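Local atomic coordinates of p1 (Rice yellow mottle virus, PDB entry 6TY2), a protein that suppresses RNA silencing in the infected plant, contributes to virus spread, and carries two unrelated zinc fingers, of which this C-terminal part holds one. Residues A[5-10]-A[42-47]. Sequence-based numbering, arbitrary orientation.
Sequences DREHQE and PEHSGR. With ZN (zinc ion), chain C.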
loop_
_atom_site.group_PDB
_atom_site.type_symbol
_atom_site.label_atom_id
_atom_site.label_comp_id
_atom_site.label_asym_id
_atom_site.label_seq_id
_atom_site.Cartn_x
_atom_site.Cartn_y
_atom_site.Cartn_z
ATOM N N ASP A 5 -11.663 1.103 14.769
ATOM C CA ASP A 5 -11.350 2.475 15.134
ATOM C C ASP A 5 -9.948 2.593 15.690
ATOM O O ASP A 5 -9.235 3.554 15.415
ATOM C CB ASP A 5 -12.352 2.987 16.156
ATOM C CG ASP A 5 -13.767 2.898 15.659
ATOM O OD1 ASP A 5 -14.161 3.783 14.867
ATOM O OD2 ASP A 5 -14.484 1.949 16.056
ATOM N N ARG A 6 -9.568 1.609 16.490
ATOM C CA ARG A 6 -8.258 1.592 17.095
ATOM C C ARG A 6 -7.193 1.613 16.002
ATOM O O ARG A 6 -6.248 2.391 16.076
ATOM C CB ARG A 6 -8.104 0.368 17.995
ATOM C CG ARG A 6 -7.012 0.488 19.036
ATOM C CD ARG A 6 -6.728 -0.864 19.675
ATOM N NE ARG A 6 -7.959 -1.540 20.089
ATOM C CZ ARG A 6 -8.327 -1.732 21.354
ATOM N NH1 ARG A 6 -7.558 -1.300 22.348
ATOM N NH2 ARG A 6 -9.468 -2.360 21.625
ATOM N N GLU A 7 -7.358 0.788 14.974
ATOM C CA GLU A 7 -6.359 0.715 13.906
ATOM C C GLU A 7 -6.328 1.986 13.052
ATOM O O GLU A 7 -5.283 2.348 12.520
ATOM C CB GLU A 7 -6.603 -0.513 13.024
ATOM C CG GLU A 7 -6.159 -1.813 13.696
ATOM C CD GLU A 7 -6.510 -3.056 12.889
ATOM O OE1 GLU A 7 -5.750 -4.046 12.939
ATOM O OE2 GLU A 7 -7.554 -3.051 12.213
ATOM N N HIS A 8 -7.464 2.664 12.915
ATOM C CA HIS A 8 -7.472 3.968 12.246
ATOM C C HIS A 8 -6.658 4.980 13.052
ATOM O O HIS A 8 -5.916 5.775 12.479
ATOM C CB HIS A 8 -8.893 4.482 12.054
ATOM C CG HIS A 8 -9.687 3.718 11.045
ATOM N ND1 HIS A 8 -11.054 3.841 10.937
ATOM C CD2 HIS A 8 -9.309 2.833 10.089
ATOM C CE1 HIS A 8 -11.486 3.054 9.967
ATOM N NE2 HIS A 8 -10.447 2.439 9.432
ATOM N N GLN A 9 -6.805 4.943 14.379
ATOM C CA GLN A 9 -6.049 5.821 15.276
ATOM C C GLN A 9 -4.554 5.598 15.172
ATOM O O GLN A 9 -3.786 6.554 15.037
ATOM C CB GLN A 9 -6.477 5.628 16.739
ATOM C CG GLN A 9 -7.742 6.393 17.129
ATOM C CD GLN A 9 -8.053 6.337 18.636
ATOM O OE1 GLN A 9 -7.794 5.336 19.307
ATOM N NE2 GLN A 9 -8.606 7.425 19.167
ATOM N N GLU A 10 -4.132 4.341 15.253
ATOM C CA GLU A 10 -2.713 4.033 15.196
ATOM C C GLU A 10 -2.149 4.393 13.822
ATOM O O GLU A 10 -1.055 4.940 13.721
ATOM C CB GLU A 10 -2.431 2.553 15.496
ATOM C CG GLU A 10 -3.371 1.844 16.473
ATOM C CD GLU A 10 -3.347 2.375 17.909
ATOM O OE1 GLU A 10 -2.252 2.420 18.524
ATOM O OE2 GLU A 10 -4.438 2.720 18.433
ATOM N N PRO A 42 -6.655 -3.131 3.747
ATOM C CA PRO A 42 -7.417 -4.151 3.016
ATOM C C PRO A 42 -8.248 -5.039 3.921
ATOM O O PRO A 42 -9.356 -5.417 3.552
ATOM C CB PRO A 42 -6.327 -4.966 2.315
ATOM C CG PRO A 42 -5.189 -4.014 2.186
ATOM C CD PRO A 42 -5.220 -3.198 3.445
ATOM N N GLU A 43 -7.719 -5.341 5.099
ATOM C CA GLU A 43 -8.385 -6.208 6.057
ATOM C C GLU A 43 -9.722 -5.613 6.489
ATOM O O GLU A 43 -10.649 -6.335 6.845
ATOM C CB GLU A 43 -7.480 -6.448 7.279
ATOM C CG GLU A 43 -6.188 -7.233 6.998
ATOM C CD GLU A 43 -5.111 -6.407 6.291
ATOM O OE1 GLU A 43 -5.221 -5.168 6.240
ATOM O OE2 GLU A 43 -4.141 -7.002 5.783
ATOM N N HIS A 44 -9.824 -4.289 6.439
ATOM C CA HIS A 44 -11.056 -3.600 6.804
ATOM C C HIS A 44 -12.123 -3.605 5.705
ATOM O O HIS A 44 -13.250 -3.185 5.945
ATOM C CB HIS A 44 -10.768 -2.148 7.174
ATOM C CG HIS A 44 -10.082 -1.972 8.490
ATOM N ND1 HIS A 44 -9.866 -0.734 9.047
ATOM C CD2 HIS A 44 -9.585 -2.874 9.368
ATOM C CE1 HIS A 44 -9.252 -0.877 10.210
ATOM N NE2 HIS A 44 -9.070 -2.166 10.428
ATOM N N SER A 45 -11.761 -4.052 4.506
ATOM C CA SER A 45 -12.618 -3.892 3.342
ATOM C C SER A 45 -14.003 -4.454 3.591
ATOM O O SER A 45 -14.144 -5.560 4.095
ATOM C CB SER A 45 -11.993 -4.567 2.121
ATOM O OG SER A 45 -12.518 -4.022 0.926
ATOM N N GLY A 46 -15.019 -3.672 3.247
ATOM C CA GLY A 46 -16.398 -4.030 3.519
ATOM C C GLY A 46 -16.956 -3.245 4.683
ATOM O O GLY A 46 -17.931 -2.496 4.555
ATOM N N ARG A 47 -16.343 -3.428 5.843
ATOM C CA ARG A 47 -16.736 -2.663 6.989
ATOM C C ARG A 47 -16.296 -1.219 6.770
ATOM O O ARG A 47 -17.014 -0.300 7.116
ATOM C CB ARG A 47 -16.140 -3.263 8.258
ATOM C CG ARG A 47 -16.662 -4.659 8.544
ATOM C CD ARG A 47 -15.936 -5.284 9.722
ATOM N NE ARG A 47 -14.557 -5.584 9.367
ATOM C CZ ARG A 47 -13.670 -6.096 10.204
ATOM N NH1 ARG A 47 -14.021 -6.363 11.450
ATOM N NH2 ARG A 47 -12.436 -6.341 9.793
HETATM ZN ZN ZN C . -10.870 0.967 8.070
#
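His8 and His44 meet at a zinc ion, two of the four ligands of a site of two histidines and two cysteines, in the order His-Cys-His-Cys, that forms the C-terminal zinc finger of P1. His8 comes from helix 3-24, His44 from the short 3-10 turn 42-44; Cys39 and Cys48 supply the other two ligands, so the metal ties the helix to the loops that follow it. From its CB, which stays 3.2 Å from zinc, His44 reaches toward the helix with CG beside its own backbone N (chi1 -73°); CG also lies against the zinc. ND1, the imidazole nitrogen nearer the backbone, binds zinc at 2.2 Å, while His8 coordinates through the far nitrogen, NE2, at 2.0 Å. The two nitrogens are only 3.2 Å apart, His44 ND1 to His8 NE2, because both bind the same ion. The imidazoles are tilted against each other, their planes 64° apart. Further round the His44 ring, CE1 lies 3.7 Å from His8 CD2, and CD2 of His44 lies 3.5 Å from Glu7 OE2. The remaining nitrogen of His44, NE2, donates to the carboxylate of Glu7, one residue before the metal ligand on the helix. With zinc on ND1 and Glu7 on NE2, the ring is held at both nitrogens, which restricts its rotation and would probably make the imidazole a more electron-rich ligand. Glu7 extends fully beyond CG, and its OE2 accepts at 2.5 Å from His44 NE2, close to the ring plane, with an N-H...O angle of 162°.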